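Local coordinates for protein agarase (Pseudoalteromonas fuliginea, PDB 6XJ9) that is an agarase of glycoside hydrolase family 50, which probably hydrolyses the glycosidic linkages of agarose, at residues A[298-303]-A[429-434]; A[260-265]-A[754-759]; A[132-137]-A[162-167]; A[119-124]-A[169-174]. One frame throughout, in Å; residues are numbered along the deposited sequence. Where two conformers were deposited one is given.

Interaction 1 of 4, residues A[298-303]-A[429-434]; sequences YLYLAT and GFSSLG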
loop_
_atom_site.group_PDB
_atom_site.type_symbol
_atom_site.label_atom_id
_atom_site.label_comp_id
_atom_site.label_asym_id
_atom_site.label_seq_id
_atom_site.Cartn_x
_atom_site.Cartn_y
_atom_site.Cartn_z
ATOM N N TYR A 298 2.303 14.573 -31.574
ATOM C CA TYR A 298 1.741 14.784 -30.250
ATOM C C TYR A 298 2.875 14.864 -29.234
ATOM O O TYR A 298 3.893 14.202 -29.409
ATOM C CB TYR A 298 0.860 13.603 -29.836
ATOM C CG TYR A 298 -0.355 13.420 -30.700
ATOM C CD1 TYR A 298 -1.476 14.214 -30.518
ATOM C CD2 TYR A 298 -0.371 12.484 -31.722
ATOM C CE1 TYR A 298 -2.595 14.077 -31.321
ATOM C CE2 TYR A 298 -1.488 12.323 -32.527
ATOM C CZ TYR A 298 -2.602 13.121 -32.320
ATOM O OH TYR A 298 -3.704 12.995 -33.109
ATOM N N LEU A 299 2.661 15.620 -28.149
ATOM C CA LEU A 299 3.649 15.697 -27.078
ATOM C C LEU A 299 3.841 14.323 -26.442
ATOM O O LEU A 299 2.916 13.513 -26.411
ATOM C CB LEU A 299 3.250 16.743 -26.031
ATOM C CG LEU A 299 3.271 18.211 -26.460
ATOM C CD1 LEU A 299 3.357 19.100 -25.234
ATOM C CD2 LEU A 299 4.421 18.521 -27.411
ATOM N N TYR A 300 5.052 14.078 -25.928
ATOM C CA TYR A 300 5.444 12.752 -25.469
ATOM C C TYR A 300 6.485 12.899 -24.369
ATOM O O TYR A 300 7.414 13.689 -24.497
ATOM C CB TYR A 300 5.994 11.936 -26.643
ATOM C CG TYR A 300 6.451 10.525 -26.350
ATOM C CD1 TYR A 300 5.565 9.457 -26.355
ATOM C CD2 TYR A 300 7.787 10.255 -26.091
ATOM C CE1 TYR A 300 5.995 8.163 -26.082
ATOM C CE2 TYR A 300 8.231 8.972 -25.828
ATOM C CZ TYR A 300 7.338 7.915 -25.828
ATOM O OH TYR A 300 7.797 6.646 -25.586
ATOM N N LEU A 301 6.278 12.159 -23.276
ATOM C CA LEU A 301 7.265 12.005 -22.218
ATOM C C LEU A 301 7.592 10.517 -22.118
ATOM O O LEU A 301 6.709 9.684 -22.313
ATOM C CB LEU A 301 6.667 12.513 -20.906
ATOM C CG LEU A 301 6.258 13.985 -20.857
ATOM C CD1 LEU A 301 5.482 14.265 -19.587
ATOM C CD2 LEU A 301 7.460 14.915 -20.948
ATOM N N ALA A 302 8.852 10.185 -21.810
ATOM C CA ALA A 302 9.283 8.794 -21.797
ATOM C C ALA A 302 9.206 8.222 -20.384
ATOM O O ALA A 302 9.997 8.591 -19.516
ATOM C CB ALA A 302 10.689 8.665 -22.343
ATOM N N THR A 303 8.262 7.299 -20.183
ATOM C CA THR A 303 8.188 6.514 -18.964
ATOM C C THR A 303 8.267 5.040 -19.347
ATOM O O THR A 303 7.900 4.651 -20.459
ATOM C CB THR A 303 6.928 6.831 -18.142
ATOM O OG1 THR A 303 5.788 6.435 -18.912
ATOM C CG2 THR A 303 6.822 8.295 -17.770
ATOM N N GLY A 429 0.293 2.197 -18.313
ATOM C CA GLY A 429 0.366 3.559 -18.817
ATOM C C GLY A 429 1.772 3.985 -19.259
ATOM O O GLY A 429 1.990 5.141 -19.612
ATOM N N PHE A 430 2.735 3.062 -19.260
ATOM C CA PHE A 430 4.093 3.452 -19.611
ATOM C C PHE A 430 4.169 3.799 -21.102
ATOM O O PHE A 430 3.658 3.068 -21.957
ATOM C CB PHE A 430 5.101 2.366 -19.218
ATOM C CG PHE A 430 5.441 2.284 -17.750
ATOM C CD1 PHE A 430 6.018 3.359 -17.085
ATOM C CD2 PHE A 430 5.199 1.125 -17.027
ATOM C CE1 PHE A 430 6.348 3.280 -15.741
ATOM C CE2 PHE A 430 5.517 1.054 -15.678
ATOM C CZ PHE A 430 6.097 2.129 -15.038
ATOM N N SER A 431 4.880 4.892 -21.402
ATOM C CA SER A 431 4.985 5.409 -22.758
ATOM C C SER A 431 5.983 4.627 -23.612
ATOM O O SER A 431 5.984 4.807 -24.832
ATOM C CB SER A 431 5.348 6.860 -22.759
ATOM O OG SER A 431 6.690 7.021 -22.323
ATOM N N SER A 432 6.850 3.821 -22.973
ATOM C CA SER A 432 7.980 3.215 -23.669
ATOM C C SER A 432 8.425 1.928 -22.983
ATOM O O SER A 432 8.080 1.682 -21.832
ATOM C CB SER A 432 9.138 4.198 -23.765
ATOM O OG SER A 432 9.710 4.442 -22.481
ATOM N N LEU A 433 9.188 1.112 -23.723
ATOM C CA LEU A 433 10.087 0.111 -23.158
ATOM C C LEU A 433 11.440 0.789 -22.997
ATOM O O LEU A 433 11.893 1.473 -23.910
ATOM C CB LEU A 433 10.239 -1.062 -24.142
ATOM C CG LEU A 433 8.974 -1.835 -24.526
ATOM C CD1 LEU A 433 9.280 -2.817 -25.659
ATOM C CD2 LEU A 433 8.425 -2.603 -23.322
ATOM N N GLY A 434 12.114 0.540 -21.862
ATOM C CA GLY A 434 13.332 1.263 -21.551
ATOM C C GLY A 434 14.568 0.654 -22.206
ATOM O O GLY A 434 14.473 -0.114 -23.161
#
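Tyr-300 is the first residue of strand 299-305 to reach Ser-431 and Ser-432, in the loop that follows helix 413-428. The strand runs parallel to 709-714, consistent with the (beta/alpha)8 barrel of a family 50 glycoside hydrolase. CG of Tyr-300 stands opposite the backbone N (chi1 -180°), which carries the phenol OH to Ser-431; OH donates to Ser-431 O at 2.7 Å, from above the carbonyl plane. A phenylalanine here lacks that hydroxyl, and Ser-431 O would probably be left without this donor. Leu-301 takes part through its backbone: its carbonyl O accepts Ser-431 OG at 2.7 Å, in the carbonyl plane and on a lone pair. Ala-302 presents CA to the same hydroxyl. Thr-303 N then donates to Ser-431 OG at 2.7 Å, nearly straight at 168°, so this one oxygen gives to one peptide and receives from the next. Thr-303 OG1 accepts Ser-431 N at 3.1 Å and is also hydrogen-bonded to Asn-755 of helix 745-763. Ser-432 OG, which is also hydrogen-bonded to His-713, donates to Thr-303 O at 2.7 Å, from above the carbonyl plane. Beside these hydrogen bonds, Thr-303 CB lies in the ring plane of Phe-430, 3.7 Å from CD1 at its edge.

Interaction 2 of 4, residues A[260-265]-A[754-759]; sequences PTNRSR and MNESMY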
loop_
_atom_site.group_PDB
_atom_site.type_symbol
_atom_site.label_atom_id
_atom_site.label_comp_id
_atom_site.label_asym_id
_atom_site.label_seq_id
_atom_site.Cartn_x
_atom_site.Cartn_y
_atom_site.Cartn_z
ATOM N N PRO A 260 -5.553 3.688 -24.464
ATOM C CA PRO A 260 -6.783 4.451 -24.260
ATOM C C PRO A 260 -6.900 5.641 -25.214
ATOM O O PRO A 260 -5.939 6.054 -25.870
ATOM C CB PRO A 260 -6.696 4.888 -22.785
ATOM C CG PRO A 260 -5.221 4.799 -22.448
ATOM C CD PRO A 260 -4.713 3.622 -23.257
ATOM N N THR A 261 -8.111 6.192 -25.265
ATOM C CA THR A 261 -8.493 7.244 -26.191
ATOM C C THR A 261 -7.650 8.502 -25.960
ATOM O O THR A 261 -7.244 9.152 -26.918
ATOM C CB THR A 261 -10.013 7.434 -26.131
ATOM O OG1 THR A 261 -10.309 8.069 -24.889
ATOM C CG2 THR A 261 -10.747 6.113 -26.157
ATOM N N ASN A 262 -7.330 8.796 -24.692
ATOM C CA ASN A 262 -6.569 9.985 -24.328
ATOM C C ASN A 262 -5.057 9.814 -24.573
ATOM O O ASN A 262 -4.269 10.709 -24.261
ATOM C CB ASN A 262 -6.911 10.441 -22.901
ATOM C CG ASN A 262 -6.309 9.551 -21.828
ATOM O OD1 ASN A 262 -5.671 8.556 -22.135
ATOM N ND2 ASN A 262 -6.529 9.875 -20.564
ATOM N N ARG A 263 -4.639 8.678 -25.143
ATOM C CA ARG A 263 -3.240 8.492 -25.516
ATOM C C ARG A 263 -3.158 8.182 -27.008
ATOM O O ARG A 263 -3.943 7.392 -27.513
ATOM C CB ARG A 263 -2.587 7.370 -24.690
ATOM C CG ARG A 263 -2.387 7.704 -23.218
ATOM C CD ARG A 263 -1.339 8.785 -22.983
ATOM N NE ARG A 263 -1.164 9.110 -21.572
ATOM C CZ ARG A 263 -1.935 9.956 -20.894
ATOM N NH1 ARG A 263 -2.948 10.561 -21.494
ATOM N NH2 ARG A 263 -1.691 10.202 -19.622
ATOM N N SER A 264 -2.201 8.805 -27.703
ATOM C CA SER A 264 -2.021 8.568 -29.128
ATOM C C SER A 264 -1.380 7.198 -29.335
ATOM O O SER A 264 -0.916 6.584 -28.375
ATOM C CB SER A 264 -1.227 9.675 -29.785
ATOM O OG SER A 264 0.125 9.677 -29.334
ATOM N N ARG A 265 -1.355 6.727 -30.590
ATOM C CA ARG A 265 -0.899 5.370 -30.873
ATOM C C ARG A 265 0.542 5.162 -30.398
ATOM O O ARG A 265 0.880 4.070 -29.964
ATOM C CB ARG A 265 -1.133 4.971 -32.337
ATOM C CG ARG A 265 -0.585 5.930 -33.385
ATOM C CD ARG A 265 -0.907 5.514 -34.819
ATOM N NE ARG A 265 0.074 6.142 -35.699
ATOM C CZ ARG A 265 0.272 5.868 -36.983
ATOM N NH1 ARG A 265 -0.463 4.955 -37.598
ATOM N NH2 ARG A 265 1.225 6.504 -37.643
ATOM N N MET A 754 0.590 7.919 -12.093
ATOM C CA MET A 754 1.637 8.838 -12.516
ATOM C C MET A 754 1.538 9.077 -14.021
ATOM O O MET A 754 1.549 10.213 -14.470
ATOM C CB MET A 754 3.026 8.285 -12.180
ATOM C CG MET A 754 4.151 9.187 -12.649
ATOM S SD MET A 754 4.067 10.808 -11.849
ATOM C CE MET A 754 4.625 11.854 -13.187
ATOM N N ASN A 755 1.446 7.984 -14.791
ATOM C CA ASN A 755 1.441 8.031 -16.247
ATOM C C ASN A 755 0.173 8.720 -16.738
ATOM O O ASN A 755 0.195 9.399 -17.767
ATOM C CB ASN A 755 1.538 6.627 -16.852
ATOM C CG ASN A 755 2.917 6.012 -16.740
ATOM O OD1 ASN A 755 3.921 6.678 -17.005
ATOM N ND2 ASN A 755 2.977 4.736 -16.377
ATOM N N GLU A 756 -0.923 8.541 -15.988
ATOM C CA GLU A 756 -2.211 9.109 -16.354
ATOM C C GLU A 756 -2.122 10.634 -16.323
ATOM O O GLU A 756 -2.605 11.314 -17.230
ATOM C CB GLU A 756 -3.311 8.568 -15.429
ATOM C CG GLU A 756 -4.705 9.035 -15.799
ATOM C CD GLU A 756 -5.143 8.605 -17.188
ATOM O OE1 GLU A 756 -4.930 7.428 -17.538
ATOM O OE2 GLU A 756 -5.666 9.461 -17.930
ATOM N N SER A 757 -1.469 11.165 -15.285
ATOM C CA SER A 757 -1.538 12.587 -15.006
ATOM C C SER A 757 -0.352 13.352 -15.589
ATOM O O SER A 757 -0.362 14.579 -15.552
ATOM C CB SER A 757 -1.695 12.843 -13.527
ATOM O OG SER A 757 -0.559 12.358 -12.829
ATOM N N MET A 758 0.642 12.655 -16.161
ATOM C CA MET A 758 1.910 13.325 -16.448
ATOM C C MET A 758 1.764 14.480 -17.436
ATOM O O MET A 758 2.370 15.528 -17.224
ATOM C CB MET A 758 3.026 12.388 -16.915
ATOM C CG MET A 758 2.755 11.627 -18.196
ATOM S SD MET A 758 4.034 10.349 -18.392
ATOM C CE MET A 758 3.291 9.382 -19.710
ATOM N N TYR A 759 1.005 14.284 -18.524
ATOM C CA TYR A 759 0.931 15.313 -19.552
ATOM C C TYR A 759 0.304 16.583 -18.976
ATOM O O TYR A 759 0.857 17.676 -19.101
ATOM C CB TYR A 759 0.249 14.780 -20.819
ATOM C CG TYR A 759 1.058 13.734 -21.543
ATOM C CD1 TYR A 759 2.331 14.024 -22.015
ATOM C CD2 TYR A 759 0.563 12.454 -21.753
ATOM C CE1 TYR A 759 3.093 13.066 -22.661
ATOM C CE2 TYR A 759 1.306 11.495 -22.428
ATOM C CZ TYR A 759 2.573 11.807 -22.890
ATOM O OH TYR A 759 3.339 10.867 -23.524
#
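Arg-263 drives its guanidinium edge-on into helix 745-763, and this is the close-packed half of the contact. NH2 alone grips two successive carbonyls: Asn-755 O at 2.8 Å, with an N-H...O angle of 155°, and Glu-756 O at 2.8 Å, approached from above its carbonyl plane. Tyr-759 brings its ring edge over one face of the guanidinium, CD2 being 3.6 Å from CZ of Arg-263. Together these fix the rotation of the group, and NH1 turns back to Asn-262 O at 3.1 Å. Tyr-759 is itself pinned through OH to Gly-267 O and Leu-301 N.

The other half is looser: in place of two carbonyl bonds and a buried ring edge, one bent bond (139°) joins Asn-262 ND2 to Glu-756 OE2 at 2.8 Å, on the syn lone pair of the carboxylate. Glu-756 has CG anti to its backbone N (chi1 -176°) and bends at chi2, which brings the carboxylate to Asn-262. OE2 stays 4.4 Å from Arg-263 NH2 and well out of the guanidinium plane, so any attraction there is probably one of charge alone. The geometry is that of a type I beta turn, Pro-260 to Arg-263, docked on what is probably the last helix of a (beta/alpha)8 barrel.

Interaction 3 of 4, residues A[132-137]-A[162-167]; sequences YAKLDG and DTWESD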
loop_
_atom_site.group_PDB
_atom_site.type_symbol
_atom_site.label_atom_id
_atom_site.label_comp_id
_atom_site.label_asym_id
_atom_site.label_seq_id
_atom_site.Cartn_x
_atom_site.Cartn_y
_atom_site.Cartn_z
ATOM N N TYR A 132 21.160 -2.852 13.620
ATOM C CA TYR A 132 22.484 -3.278 14.041
ATOM C C TYR A 132 23.394 -3.497 12.836
ATOM O O TYR A 132 22.937 -3.772 11.726
ATOM C CB TYR A 132 22.379 -4.493 14.965
ATOM C CG TYR A 132 21.913 -5.741 14.262
ATOM C CD1 TYR A 132 22.794 -6.505 13.505
ATOM C CD2 TYR A 132 20.594 -6.159 14.349
ATOM C CE1 TYR A 132 22.377 -7.648 12.845
ATOM C CE2 TYR A 132 20.165 -7.308 13.699
ATOM C CZ TYR A 132 21.060 -8.050 12.946
ATOM O OH TYR A 132 20.656 -9.183 12.298
ATOM N N ALA A 133 24.695 -3.347 13.079
ATOM C CA ALA A 133 25.728 -3.605 12.099
ATOM C C ALA A 133 26.832 -4.414 12.774
ATOM O O ALA A 133 27.439 -3.936 13.729
ATOM C CB ALA A 133 26.245 -2.283 11.582
ATOM N N LYS A 134 27.056 -5.644 12.296
ATOM C CA LYS A 134 28.096 -6.512 12.832
ATOM C C LYS A 134 29.451 -5.912 12.481
ATOM O O LYS A 134 29.695 -5.572 11.326
ATOM C CB LYS A 134 28.016 -7.921 12.229
ATOM C CG LYS A 134 26.871 -8.807 12.709
ATOM C CD LYS A 134 26.720 -10.082 11.887
ATOM C CE LYS A 134 26.394 -9.823 10.434
ATOM N NZ LYS A 134 25.575 -10.898 9.821
ATOM N N LEU A 135 30.324 -5.774 13.485
ATOM C CA LEU A 135 31.624 -5.162 13.256
ATOM C C LEU A 135 32.705 -6.235 13.212
ATOM O O LEU A 135 33.780 -6.001 12.673
ATOM C CB LEU A 135 31.891 -4.099 14.332
ATOM C CG LEU A 135 31.039 -2.834 14.195
ATOM C CD1 LEU A 135 31.402 -1.778 15.231
ATOM C CD2 LEU A 135 31.140 -2.263 12.791
ATOM N N ASP A 136 32.391 -7.412 13.765
ATOM C CA ASP A 136 33.324 -8.527 13.853
ATOM C C ASP A 136 32.533 -9.814 14.062
ATOM O O ASP A 136 31.515 -9.812 14.748
ATOM C CB ASP A 136 34.333 -8.330 14.990
ATOM C CG ASP A 136 35.253 -9.525 15.212
ATOM O OD1 ASP A 136 36.272 -9.627 14.504
ATOM O OD2 ASP A 136 34.933 -10.350 16.088
ATOM N N GLY A 137 33.013 -10.901 13.451
ATOM C CA GLY A 137 32.452 -12.224 13.674
ATOM C C GLY A 137 31.430 -12.611 12.607
ATOM O O GLY A 137 31.125 -11.819 11.713
ATOM N N ASP A 162 20.422 -12.613 7.231
ATOM C CA ASP A 162 20.829 -12.424 8.613
ATOM C C ASP A 162 21.473 -13.707 9.139
ATOM O O ASP A 162 21.084 -14.804 8.742
ATOM C CB ASP A 162 19.626 -12.063 9.480
ATOM C CG ASP A 162 19.040 -10.697 9.173
ATOM O OD1 ASP A 162 19.723 -9.904 8.494
ATOM O OD2 ASP A 162 17.914 -10.433 9.636
ATOM N N THR A 163 22.452 -13.548 10.041
ATOM C CA THR A 163 23.170 -14.686 10.596
ATOM C C THR A 163 22.524 -15.117 11.909
ATOM O O THR A 163 22.941 -16.100 12.501
ATOM C CB THR A 163 24.672 -14.415 10.756
ATOM O OG1 THR A 163 24.835 -13.242 11.556
ATOM C CG2 THR A 163 25.383 -14.256 9.430
ATOM N N TRP A 164 21.512 -14.367 12.354
ATOM C CA TRP A 164 20.613 -14.842 13.390
ATOM C C TRP A 164 19.235 -14.239 13.157
ATOM O O TRP A 164 19.123 -13.163 12.572
ATOM C CB TRP A 164 21.161 -14.533 14.794
ATOM C CG TRP A 164 21.219 -13.073 15.121
ATOM C CD1 TRP A 164 20.208 -12.304 15.623
ATOM C CD2 TRP A 164 22.349 -12.194 14.962
ATOM N NE1 TRP A 164 20.637 -11.014 15.793
ATOM C CE2 TRP A 164 21.943 -10.915 15.399
ATOM C CE3 TRP A 164 23.659 -12.358 14.497
ATOM C CZ2 TRP A 164 22.801 -9.816 15.389
ATOM C CZ3 TRP A 164 24.510 -11.274 14.495
ATOM C CH2 TRP A 164 24.087 -10.021 14.938
ATOM N N GLU A 165 18.194 -14.941 13.624
ATOM C CA GLU A 165 16.821 -14.480 13.489
ATOM C C GLU A 165 16.504 -13.553 14.662
ATOM O O GLU A 165 16.881 -13.842 15.800
ATOM C CB GLU A 165 15.885 -15.692 13.445
ATOM C CG GLU A 165 14.443 -15.344 13.096
ATOM N N SER A 166 15.814 -12.434 14.387
ATOM C CA SER A 166 15.515 -11.471 15.438
ATOM C C SER A 166 14.376 -10.537 15.046
ATOM O O SER A 166 13.905 -10.530 13.909
ATOM C CB SER A 166 16.744 -10.690 15.871
ATOM O OG SER A 166 17.261 -9.893 14.811
ATOM N N ASP A 167 13.963 -9.730 16.025
ATOM C CA ASP A 167 12.957 -8.701 15.831
ATOM C C ASP A 167 13.636 -7.377 15.471
ATOM O O ASP A 167 13.032 -6.317 15.609
ATOM C CB ASP A 167 12.031 -8.625 17.051
ATOM C CG ASP A 167 12.646 -7.991 18.293
ATOM O OD1 ASP A 167 13.875 -7.990 18.405
ATOM O OD2 ASP A 167 11.876 -7.498 19.150
HETATM O O HOH W 1 22.928 -11.020 11.281
#
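Tyr-132 and Trp-164 lie almost flat against each other, planes 20° apart, but slid so far that the rings barely overlap, with 4.7 Å between the centroids of the phenol and the six-membered indole ring. CG of Tyr-132 lies between its backbone N and carbonyl carbon (chi1 69°), which brings the ring to Trp-164, whose chi1 (67°) is alike. The closest approach is Tyr-132 CE1 to Trp-164 CZ2, 3.4 Å, with CZ2 over the outer part of the tyrosine face. Lys-134 slides alongside, its CD 3.6 Å from Trp-164 CZ3. A water at the edge of the tyrosine ring accepts from Lys-134 NZ at 3.0 Å and Thr-163 N at 2.9 Å, and is hydrogen-bonded to Tyr-132 OH at 3.1 Å. With an alanine in place of Tyr-132, Trp-164 CZ2 would probably face a gap and the water would lose one of its partners. All this lies at the end of strand 128-134 in the CBM-like domain, where a loop folds back before strand 169-174. In the second shell, Asp-139 forms a salt bridge with Lys-134 NZ, while His-138 bonds Thr-163 OG1 and sets its ring steeply against that of Trp-164. Further along, Asp-167 is hydrogen-bonded to Tyr-128 of the second subunit.

Interaction 4 of 4, residues A[119-124]-A[169-174]; sequences RSVNVP and VQFISM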
loop_
_atom_site.group_PDB
_atom_site.type_symbol
_atom_site.label_atom_id
_atom_site.label_comp_id
_atom_site.label_asym_id
_atom_site.label_seq_id
_atom_site.Cartn_x
_atom_site.Cartn_y
_atom_site.Cartn_z
ATOM N N ARG A 119 27.217 1.903 5.544
ATOM C CA ARG A 119 26.043 1.039 5.626
ATOM C C ARG A 119 24.791 1.917 5.516
ATOM O O ARG A 119 24.895 3.135 5.627
ATOM C CB ARG A 119 26.062 0.231 6.928
ATOM C CG ARG A 119 27.222 -0.751 7.054
ATOM C CD ARG A 119 27.471 -1.186 8.488
ATOM N NE ARG A 119 28.468 -2.252 8.564
ATOM C CZ ARG A 119 29.756 -2.094 8.874
ATOM N NH1 ARG A 119 30.251 -0.894 9.143
ATOM N NH2 ARG A 119 30.550 -3.146 8.900
ATOM N N SER A 120 23.619 1.311 5.256
ATOM C CA SER A 120 22.377 2.053 5.083
ATOM C C SER A 120 21.171 1.214 5.508
ATOM O O SER A 120 21.170 -0.002 5.363
ATOM C CB SER A 120 22.223 2.538 3.656
ATOM O OG SER A 120 21.083 3.382 3.534
ATOM N N VAL A 121 20.127 1.876 6.010
ATOM C CA VAL A 121 18.884 1.191 6.333
ATOM C C VAL A 121 17.732 2.191 6.275
ATOM O O VAL A 121 17.939 3.392 6.433
ATOM C CB VAL A 121 18.963 0.477 7.699
ATOM C CG1 VAL A 121 18.929 1.455 8.865
ATOM C CG2 VAL A 121 17.865 -0.563 7.856
ATOM N N ASN A 122 16.513 1.685 6.050
ATOM C CA ASN A 122 15.332 2.521 6.145
ATOM C C ASN A 122 14.777 2.451 7.567
ATOM O O ASN A 122 14.683 1.368 8.126
ATOM C CB ASN A 122 14.280 2.155 5.093
ATOM C CG ASN A 122 13.078 3.082 5.138
ATOM O OD1 ASN A 122 12.223 2.960 6.013
ATOM N ND2 ASN A 122 12.996 4.011 4.200
ATOM N N VAL A 123 14.414 3.617 8.124
ATOM C CA VAL A 123 13.727 3.741 9.404
ATOM C C VAL A 123 12.306 4.225 9.132
ATOM O O VAL A 123 12.086 5.420 8.936
ATOM C CB VAL A 123 14.436 4.713 10.375
ATOM C CG1 VAL A 123 13.749 4.781 11.737
ATOM C CG2 VAL A 123 15.922 4.437 10.524
ATOM N N PRO A 124 11.303 3.313 9.180
ATOM C CA PRO A 124 9.900 3.669 8.975
ATOM C C PRO A 124 9.425 4.710 9.988
ATOM O O PRO A 124 9.970 4.809 11.081
ATOM C CB PRO A 124 9.128 2.366 9.245
ATOM C CG PRO A 124 10.158 1.259 9.123
ATOM C CD PRO A 124 11.492 1.883 9.470
ATOM N N VAL A 169 16.698 -5.070 12.902
ATOM C CA VAL A 169 16.963 -4.796 11.500
ATOM C C VAL A 169 18.461 -4.606 11.289
ATOM O O VAL A 169 19.073 -3.688 11.842
ATOM C CB VAL A 169 16.197 -3.550 11.014
ATOM C CG1 VAL A 169 16.346 -3.370 9.506
ATOM C CG2 VAL A 169 14.735 -3.584 11.429
ATOM N N GLN A 170 19.027 -5.450 10.429
ATOM C CA GLN A 170 20.427 -5.318 10.085
ATOM C C GLN A 170 20.600 -4.200 9.053
ATOM O O GLN A 170 19.849 -4.118 8.086
ATOM C CB GLN A 170 20.980 -6.647 9.575
ATOM C CG GLN A 170 22.469 -6.579 9.273
ATOM C CD GLN A 170 23.092 -7.876 8.812
ATOM O OE1 GLN A 170 22.420 -8.876 8.557
ATOM N NE2 GLN A 170 24.407 -7.858 8.689
ATOM N N PHE A 171 21.607 -3.342 9.270
ATOM C CA PHE A 171 22.026 -2.383 8.257
ATOM C C PHE A 171 22.499 -3.138 7.017
ATOM O O PHE A 171 23.074 -4.223 7.123
ATOM C CB PHE A 171 23.171 -1.500 8.766
ATOM C CG PHE A 171 22.766 -0.323 9.621
ATOM C CD1 PHE A 171 22.626 -0.457 10.997
ATOM C CD2 PHE A 171 22.546 0.923 9.055
ATOM C CE1 PHE A 171 22.274 0.628 11.786
ATOM C CE2 PHE A 171 22.206 2.011 9.848
ATOM C CZ PHE A 171 22.062 1.859 11.211
ATOM N N ILE A 172 22.272 -2.532 5.843
ATOM C CA ILE A 172 22.772 -3.071 4.586
ATOM C C ILE A 172 24.176 -2.528 4.332
ATOM O O ILE A 172 24.379 -1.314 4.285
ATOM C CB ILE A 172 21.808 -2.730 3.427
ATOM C CG1 ILE A 172 20.359 -3.131 3.732
ATOM C CG2 ILE A 172 22.299 -3.327 2.123
ATOM C CD1 ILE A 172 20.168 -4.597 4.089
ATOM N N SER A 173 25.143 -3.443 4.149
ATOM C CA SER A 173 26.500 -3.050 3.798
ATOM C C SER A 173 26.523 -2.503 2.371
ATOM O O SER A 173 26.104 -3.182 1.443
ATOM C CB SER A 173 27.456 -4.211 3.967
ATOM O OG SER A 173 27.385 -4.717 5.291
ATOM N N MET A 174 27.012 -1.268 2.200
ATOM C CA MET A 174 26.918 -0.607 0.910
ATOM C C MET A 174 28.276 -0.572 0.207
ATOM O O MET A 174 28.412 -1.136 -0.876
ATOM C CB MET A 174 26.326 0.800 1.040
ATOM C CG MET A 174 24.973 0.836 1.749
ATOM S SD MET A 174 23.588 0.085 0.830
ATOM C CE MET A 174 23.220 1.364 -0.371
#
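Val-121 has CG1 lodged between its backbone N and carbonyl carbon (chi1 73°) and CG2 opposite the N, so its two methyls address different partners on segment 169-174. CG1 sits over the face of the Phe-171 ring, 3.9 Å from the centroid and 28° off the ring normal, a CH-pi contact whose nearest ring atom is CE2. CG2 instead meets Val-169 CG1 at 3.6 Å. Phe-171 has CG opposite its carbonyl carbon (chi1 -82°), which turns a face of the ring to the valine, while its CB approaches Arg-119 CB at 3.8 Å.

The backbones supply the register. Ser-120 and Ile-172 are a hydrogen-bonded antiparallel pair: Ser-120 N donates to Ile-172 O at 2.9 Å, and Ile-172 N returns to Ser-120 O at 2.8 Å. Arg-119 and Ser-173 follow as a non-hydrogen-bonded pair, in which Arg-119 CA makes a CH...O contact of 3.2 Å with Ile-172 O. On the Ser-120 side of the sheet Met-174 CG comes 3.8 Å from Ser-120 CB; the serine hydroxyl is engaged by Ile-105 O. Regular pairing is thus short, since the second strand is broken at Phe-171 and its earlier part meets Val-121 through side chains.

The ladder belongs to the beta-rich CBM-like domain. Strand 116-123 lies between 103-111 and 169-174, both antiparallel to it, and 169-174 runs parallel to 128-134. Phe-171 also rests on Leu-107, while Ile-172 and Asn-122 reach His-685, in a loop before helix 689-704.

Overall arrangement
The four contacts fall into two groups, one in the probable barrel and one in the CBM-like domain; the centres of interactions 1 and 3 are about 43 Å apart, on opposite sides of the chain's centre. Interactions 1 and 2 touch: Asn-755 and Tyr-759 of the helix in interaction 2 bond Thr-303 and Leu-301 of the strand in interaction 1. The first is buried and built on serine and threonine hydroxyls, the second partly buried and carried by an arginine. Interactions 3 and 4, about 12 Å between centres, share the sheet in which 128-134 neighbours 169-174. Interaction 4, partly buried, combines backbone pairing with apolar packing, whereas interaction 3, buried, relies on aromatic rings and a water.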